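Local coordinates for protein diphthine synthase (Entamoeba histolytica, PDB 3I4T) that probably transfers methyl groups from S-adenosylmethionine to the modified histidine of elongation factor 2, a step in making diphthamide, at residues E232-C244 with G263-Q275. Residues are numbered along the deposited sequence; the frame is centred on the assembly and turned at random.
Sequences EDTMVVGMARVAC and GAPMHCLLIPAPQ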
ATOM      1  N   GLU A 232     -25.301  -7.781 -12.654  1.00 40.31           N
ATOM      2  CA  GLU A 232     -26.102  -6.562 -12.443  1.00 40.56           C
ATOM      3  C   GLU A 232     -26.353  -6.188 -10.971  1.00 40.04           C
ATOM      4  O   GLU A 232     -26.240  -5.014 -10.581  1.00 40.03           O
ATOM      5  CB  GLU A 232     -27.452  -6.780 -13.149  1.00 41.13           C
ATOM      6  CG  GLU A 232     -28.137  -5.537 -13.653  1.00 43.89           C
ATOM      7  CD  GLU A 232     -29.370  -5.838 -14.495  1.00 47.08           C
ATOM      8  OE1 GLU A 232     -30.340  -6.441 -13.980  1.00 48.97           O
ATOM      9  OE2 GLU A 232     -29.374  -5.458 -15.684  1.00 49.80           O
ATOM     10  N   ASP A 233     -26.708  -7.190 -10.170  1.00 39.29           N
ATOM     11  CA  ASP A 233     -27.121  -6.991  -8.781  1.00 38.92           C
ATOM     12  C   ASP A 233     -25.993  -7.168  -7.760  1.00 38.17           C
ATOM     13  O   ASP A 233     -26.233  -7.053  -6.558  1.00 37.92           O
ATOM     14  CB  ASP A 233     -28.280  -7.936  -8.432  1.00 39.24           C
ATOM     15  CG  ASP A 233     -29.543  -7.645  -9.236  1.00 40.94           C
ATOM     16  OD1 ASP A 233     -30.134  -6.559  -9.050  1.00 43.11           O
ATOM     17  OD2 ASP A 233     -29.955  -8.508 -10.044  1.00 42.60           O
ATOM     18  N   THR A 234     -24.774  -7.441  -8.234  1.00 37.18           N
ATOM     19  CA  THR A 234     -23.614  -7.612  -7.348  1.00 36.23           C
ATOM     20  C   THR A 234     -23.275  -6.275  -6.692  1.00 35.76           C
ATOM     21  O   THR A 234     -23.151  -5.273  -7.387  1.00 35.91           O
ATOM     22  CB  THR A 234     -22.377  -8.178  -8.118  1.00 36.06           C
ATOM     23  OG1 THR A 234     -22.673  -9.492  -8.613  1.00 34.97           O
ATOM     24  CG2 THR A 234     -21.139  -8.250  -7.221  1.00 35.18           C
ATOM     25  N   MET A 235     -23.147  -6.272  -5.365  1.00 35.35           N
ATOM     26  CA  MET A 235     -22.828  -5.066  -4.591  1.00 35.05           C
ATOM     27  C   MET A 235     -21.338  -4.777  -4.675  1.00 34.85           C
ATOM     28  O   MET A 235     -20.507  -5.604  -4.282  1.00 35.34           O
ATOM     29  CB  MET A 235     -23.242  -5.216  -3.116  1.00 35.23           C
ATOM     30  CG  MET A 235     -24.744  -5.398  -2.857  1.00 35.93           C
ATOM     31  SD  MET A 235     -25.730  -3.891  -3.097  1.00 39.92           S
ATOM     32  CE  MET A 235     -25.416  -3.016  -1.564  1.00 37.73           C
ATOM     33  N   VAL A 236     -21.002  -3.599  -5.182  1.00 34.24           N
ATOM     34  CA  VAL A 236     -19.618  -3.218  -5.392  1.00 33.77           C
ATOM     35  C   VAL A 236     -19.407  -1.824  -4.853  1.00 34.15           C
ATOM     36  O   VAL A 236     -20.356  -1.151  -4.446  1.00 34.67           O
ATOM     37  CB  VAL A 236     -19.223  -3.242  -6.887  1.00 33.75           C
ATOM     38  CG1 VAL A 236     -19.314  -4.669  -7.449  1.00 33.32           C
ATOM     39  CG2 VAL A 236     -20.083  -2.260  -7.705  1.00 33.11           C
ATOM     40  N   VAL A 237     -18.154  -1.394  -4.864  1.00 34.05           N
ATOM     41  CA  VAL A 237     -17.767  -0.154  -4.234  1.00 33.83           C
ATOM     42  C   VAL A 237     -17.115   0.718  -5.294  1.00 34.12           C
ATOM     43  O   VAL A 237     -16.031   0.395  -5.790  1.00 34.31           O
ATOM     44  CB  VAL A 237     -16.772  -0.401  -3.072  1.00 33.89           C
ATOM     45  CG1 VAL A 237     -16.565   0.869  -2.245  1.00 32.93           C
ATOM     46  CG2 VAL A 237     -17.246  -1.557  -2.183  1.00 33.13           C
ATOM     47  N   GLY A 238     -17.795   1.806  -5.652  1.00 33.85           N
ATOM     48  CA  GLY A 238     -17.242   2.795  -6.548  1.00 33.94           C
ATOM     49  C   GLY A 238     -16.489   3.785  -5.695  1.00 34.69           C
ATOM     50  O   GLY A 238     -16.990   4.224  -4.653  1.00 34.69           O
ATOM     51  N   MET A 239     -15.276   4.125  -6.115  1.00 34.91           N
ATOM     52  CA  MET A 239     -14.471   5.066  -5.360  1.00 35.63           C
ATOM     53  C   MET A 239     -13.854   6.104  -6.264  1.00 35.40           C
ATOM     54  O   MET A 239     -13.221   5.773  -7.265  1.00 35.71           O
ATOM     55  CB  MET A 239     -13.386   4.334  -4.573  1.00 36.41           C
ATOM     56  CG  MET A 239     -13.951   3.290  -3.611  1.00 38.26           C
ATOM     57  SD  MET A 239     -12.658   2.540  -2.641  1.00 43.90           S
ATOM     58  CE  MET A 239     -12.434   3.752  -1.344  1.00 41.89           C
ATOM     59  N   ALA A 240     -14.049   7.365  -5.902  1.00 35.00           N
ATOM     60  CA  ALA A 240     -13.498   8.476  -6.659  1.00 34.38           C
ATOM     61  C   ALA A 240     -12.659   9.353  -5.742  1.00 34.20           C
ATOM     62  O   ALA A 240     -13.057   9.639  -4.618  1.00 34.12           O
ATOM     63  CB  ALA A 240     -14.623   9.285  -7.293  1.00 33.96           C
ATOM     64  N   ARG A 241     -11.504   9.782  -6.239  1.00 34.37           N
ATOM     65  CA  ARG A 241     -10.613  10.699  -5.526  1.00 34.65           C
ATOM     66  C   ARG A 241     -10.227  10.191  -4.123  1.00 35.14           C
ATOM     67  O   ARG A 241     -10.327  10.912  -3.129  1.00 35.53           O
ATOM     68  CB  ARG A 241     -11.207  12.117  -5.502  1.00 34.37           C
ATOM     69  CG  ARG A 241     -11.507  12.643  -6.900  1.00 34.47           C
ATOM     70  CD  ARG A 241     -12.333  13.919  -6.917  1.00 32.45           C
ATOM     71  NE  ARG A 241     -13.652  13.760  -6.304  1.00 32.34           N
ATOM     72  CZ  ARG A 241     -14.710  13.203  -6.887  1.00 32.15           C
ATOM     73  NH1 ARG A 241     -14.637  12.701  -8.114  1.00 32.38           N
ATOM     74  NH2 ARG A 241     -15.852  13.130  -6.222  1.00 33.33           N
ATOM     75  N   VAL A 242      -9.770   8.945  -4.060  1.00 35.64           N
ATOM     76  CA  VAL A 242      -9.362   8.338  -2.797  1.00 36.34           C
ATOM     77  C   VAL A 242      -8.281   9.181  -2.118  1.00 36.59           C
ATOM     78  O   VAL A 242      -7.336   9.641  -2.761  1.00 36.86           O
ATOM     79  CB  VAL A 242      -8.918   6.861  -2.994  1.00 36.62           C
ATOM     80  CG1 VAL A 242      -8.421   6.249  -1.708  1.00 36.00           C
ATOM     81  CG2 VAL A 242     -10.083   6.033  -3.534  1.00 37.32           C
ATOM     82  N   ALA A 243      -8.467   9.422  -0.824  1.00 36.87           N
ATOM     83  CA  ALA A 243      -7.507  10.169  -0.013  1.00 37.21           C
ATOM     84  C   ALA A 243      -7.471  11.671  -0.330  1.00 37.30           C
ATOM     85  O   ALA A 243      -6.614  12.394   0.184  1.00 37.21           O
ATOM     86  CB  ALA A 243      -6.099   9.544  -0.129  1.00 37.04           C
ATOM     87  N   CYS A 244      -8.404  12.132  -1.162  1.00 37.51           N
ATOM     88  CA  CYS A 244      -8.591  13.570  -1.404  1.00 37.62           C
ATOM     89  C   CYS A 244      -9.702  14.124  -0.511  1.00 37.90           C
ATOM     90  O   CYS A 244     -10.513  13.371   0.023  1.00 38.33           O
ATOM     91  CB  CYS A 244      -8.906  13.830  -2.883  1.00 37.35           C
ATOM     92  SG  CYS A 244      -7.676  13.133  -4.050  1.00 37.39           S
ATOM     93  N   GLY A 263     -18.148  12.202 -10.528  1.00 39.20           N
ATOM     94  CA  GLY A 263     -17.321  13.406 -10.645  1.00 38.74           C
ATOM     95  C   GLY A 263     -15.998  13.193 -11.365  1.00 38.33           C
ATOM     96  O   GLY A 263     -15.879  12.305 -12.206  1.00 38.41           O
ATOM     97  N   ALA A 264     -15.008  14.017 -11.028  1.00 37.87           N
ATOM     98  CA  ALA A 264     -13.701  13.997 -11.672  1.00 37.67           C
ATOM     99  C   ALA A 264     -12.846  12.770 -11.276  1.00 37.94           C
ATOM    100  O   ALA A 264     -12.991  12.247 -10.170  1.00 37.86           O
ATOM    101  CB  ALA A 264     -12.966  15.276 -11.349  1.00 37.50           C
ATOM    102  N   PRO A 265     -11.937  12.325 -12.169  1.00 37.98           N
ATOM    103  CA  PRO A 265     -11.032  11.215 -11.846  1.00 38.13           C
ATOM    104  C   PRO A 265     -10.123  11.606 -10.670  1.00 38.34           C
ATOM    105  O   PRO A 265     -10.091  12.788 -10.314  1.00 38.65           O
ATOM    106  CB  PRO A 265     -10.200  11.064 -13.125  1.00 38.31           C
ATOM    107  CG  PRO A 265     -10.222  12.430 -13.761  1.00 38.36           C
ATOM    108  CD  PRO A 265     -11.633  12.909 -13.493  1.00 38.14           C
ATOM    109  N   MET A 266      -9.376  10.672 -10.075  1.00 37.87           N
ATOM    110  CA  MET A 266      -9.233   9.285 -10.506  1.00 37.83           C
ATOM    111  C   MET A 266     -10.331   8.397  -9.914  1.00 36.55           C
ATOM    112  O   MET A 266     -10.772   8.627  -8.785  1.00 36.22           O
ATOM    113  CB  MET A 266      -7.865   8.783 -10.039  1.00 38.50           C
ATOM    114  CG  MET A 266      -7.275   7.606 -10.817  1.00 42.99           C
ATOM    115  SD  MET A 266      -5.520   7.348 -10.388  1.00 53.47           S
ATOM    116  CE  MET A 266      -4.787   8.858 -11.059  1.00 50.47           C
ATOM    117  N   HIS A 267     -10.767   7.393 -10.677  1.00 35.30           N
ATOM    118  CA  HIS A 267     -11.742   6.411 -10.182  1.00 34.36           C
ATOM    119  C   HIS A 267     -11.143   5.005 -10.102  1.00 33.71           C
ATOM    120  O   HIS A 267     -10.226   4.669 -10.857  1.00 33.05           O
ATOM    121  CB  HIS A 267     -12.980   6.303 -11.087  1.00 34.21           C
ATOM    122  CG  HIS A 267     -13.800   7.550 -11.206  1.00 34.21           C
ATOM    123  ND1 HIS A 267     -14.864   7.644 -12.081  1.00 34.73           N
ATOM    124  CD2 HIS A 267     -13.716   8.752 -10.587  1.00 34.49           C
ATOM    125  CE1 HIS A 267     -15.402   8.846 -11.992  1.00 34.55           C
ATOM    126  NE2 HIS A 267     -14.721   9.540 -11.096  1.00 35.91           N
ATOM    127  N   CYS A 268     -11.690   4.194  -9.196  1.00 32.98           N
ATOM    128  CA  CYS A 268     -11.468   2.754  -9.188  1.00 32.95           C
ATOM    129  C   CYS A 268     -12.640   2.022  -8.542  1.00 32.53           C
ATOM    130  O   CYS A 268     -13.490   2.637  -7.893  1.00 32.67           O
ATOM    131  CB  CYS A 268     -10.162   2.381  -8.480  1.00 33.26           C
ATOM    132  SG  CYS A 268     -10.174   2.738  -6.728  1.00 34.53           S
ATOM    133  N   LEU A 269     -12.657   0.704  -8.717  1.00 31.77           N
ATOM    134  CA  LEU A 269     -13.754  -0.139  -8.294  1.00 31.10           C
ATOM    135  C   LEU A 269     -13.261  -1.249  -7.377  1.00 30.96           C
ATOM    136  O   LEU A 269     -12.189  -1.818  -7.594  1.00 31.25           O
ATOM    137  CB  LEU A 269     -14.411  -0.763  -9.534  1.00 31.07           C
ATOM    138  CG  LEU A 269     -15.697  -1.553  -9.333  1.00 29.94           C
ATOM    139  CD1 LEU A 269     -16.816  -0.647  -8.877  1.00 29.90           C
ATOM    140  CD2 LEU A 269     -16.072  -2.247 -10.613  1.00 30.44           C
ATOM    141  N   LEU A 270     -14.045  -1.556  -6.353  1.00 30.52           N
ATOM    142  CA  LEU A 270     -13.766  -2.705  -5.504  1.00 30.29           C
ATOM    143  C   LEU A 270     -14.868  -3.738  -5.637  1.00 30.28           C
ATOM    144  O   LEU A 270     -16.054  -3.435  -5.462  1.00 30.27           O
ATOM    145  CB  LEU A 270     -13.605  -2.301  -4.040  1.00 30.03           C
ATOM    146  CG  LEU A 270     -12.727  -1.096  -3.690  1.00 30.47           C
ATOM    147  CD1 LEU A 270     -12.720  -0.916  -2.174  1.00 31.58           C
ATOM    148  CD2 LEU A 270     -11.316  -1.221  -4.221  1.00 28.07           C
ATOM    149  N   ILE A 271     -14.465  -4.954  -5.972  1.00 30.10           N
ATOM    150  CA  ILE A 271     -15.390  -6.054  -6.052  1.00 30.18           C
ATOM    151  C   ILE A 271     -15.135  -6.979  -4.867  1.00 30.40           C
ATOM    152  O   ILE A 271     -14.178  -7.764  -4.878  1.00 30.14           O
ATOM    153  CB  ILE A 271     -15.278  -6.823  -7.393  1.00 30.20           C
ATOM    154  CG1 ILE A 271     -15.443  -5.864  -8.580  1.00 28.13           C
ATOM    155  CG2 ILE A 271     -16.324  -7.946  -7.437  1.00 30.12           C
ATOM    156  CD1 ILE A 271     -15.160  -6.500  -9.948  1.00 25.20           C
ATOM    157  N   PRO A 272     -15.985  -6.875  -3.830  1.00 30.47           N
ATOM    158  CA  PRO A 272     -15.845  -7.672  -2.612  1.00 30.65           C
ATOM    159  C   PRO A 272     -15.893  -9.161  -2.906  1.00 31.02           C
ATOM    160  O   PRO A 272     -16.496  -9.554  -3.896  1.00 31.35           O
ATOM    161  CB  PRO A 272     -17.072  -7.274  -1.784  1.00 30.71           C
ATOM    162  CG  PRO A 272     -17.474  -5.921  -2.294  1.00 30.48           C
ATOM    163  CD  PRO A 272     -17.096  -5.903  -3.747  1.00 30.50           C
ATOM    164  N   ALA A 273     -15.268  -9.981  -2.058  1.00 31.42           N
ATOM    165  CA  ALA A 273     -15.476 -11.445  -2.086  1.00 31.48           C
ATOM    166  C   ALA A 273     -16.963 -11.808  -1.889  1.00 31.67           C
ATOM    167  O   ALA A 273     -17.716 -11.008  -1.345  1.00 31.52           O
ATOM    168  CB  ALA A 273     -14.626 -12.115  -1.008  1.00 31.23           C
ATOM    169  N   PRO A 274     -17.388 -13.015  -2.323  1.00 32.08           N
ATOM    170  CA  PRO A 274     -18.763 -13.443  -2.051  1.00 32.65           C
ATOM    171  C   PRO A 274     -19.175 -13.423  -0.568  1.00 33.30           C
ATOM    172  O   PRO A 274     -20.356 -13.265  -0.283  1.00 33.41           O
ATOM    173  CB  PRO A 274     -18.799 -14.863  -2.623  1.00 32.54           C
ATOM    174  CG  PRO A 274     -17.847 -14.800  -3.773  1.00 32.00           C
ATOM    175  CD  PRO A 274     -16.708 -13.962  -3.231  1.00 32.16           C
ATOM    176  N   GLN A 275     -18.235 -13.574   0.368  1.00 33.62           N
ATOM    177  CA  GLN A 275     -18.591 -13.315   1.766  1.00 34.09           C
ATOM    178  C   GLN A 275     -17.825 -12.175   2.401  1.00 34.05           C
ATOM    179  O   GLN A 275     -16.588 -12.109   2.379  1.00 34.01           O
ATOM    180  CB  GLN A 275     -18.634 -14.573   2.660  1.00 34.47           C
ATOM    181  CG  GLN A 275     -17.329 -15.191   3.029  1.00 35.60           C
ATOM    182  CD  GLN A 275     -16.634 -14.548   4.237  1.00 36.80           C
ATOM    183  OE1 GLN A 275     -15.412 -14.646   4.364  1.00 36.31           O
ATOM    184  NE2 GLN A 275     -17.401 -13.900   5.116  1.00 35.27           N
TER
HETATM  185  O   HOH W   1      -9.126   7.231  -6.904  1.00 44.68           O
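Val237 and Leu270 meet at the tight part of this antiparallel strand pair, their CB atoms 3.8 Å apart on the face they share with Met239 and Cys268. They form a hydrogen-bonded antiparallel pair, each backbone N bonded to the other's O, with Leu270 N reaching Val237 O at 2.8 Å. Both residues are apolar, which leaves no side-chain polar atom to satisfy at this buried spot, and valine branches at CB, just where it meets Leu270 CB. Met239, with CG anti to its carbonyl carbon (chi1 -58°) and its chain bent at chi3, sets SD against Leu270 CD1, at 3.5 Å, while its CB faces Cys268 SG. A flexible thioether fits this spot beside a branched tip. On the other face Gly238 and Leu269 make a non-hydrogen-bonded pair; because the glycine has no side chain there, Leu269 CD1 can lie 3.4 Å from Val237 O and also against Val236 CG2. Strands 235-240 and 267-271 belong to the mixed sheet of a tetrapyrrole methylase fold, where 248-253 flanks the first and 180-187 the second; Leu269 and Ile271 press on Val182 of the latter. Toward the turn of residues 241-244, Arg241 N donates to Met266 O, which also accepts a hydrogen bond from a water, and Ala240, small enough to sit beside the imidazole, brings CB 3.5 Å from His267 CD2. Here the apolar packing gives way to a more solvent-exposed end held by polar bonds, loosest at Gly263 and Ala264. Arg241's long chain, bent at chi3 (-61°), carries NH1 to Ala264 O at 2.7 Å, the oxygen lying in the guanidinium plane and using a lone pair. Phe262 O takes a second bond from NH1, and Asp246 O one from NE, which together restrict the guanidinium's rotation.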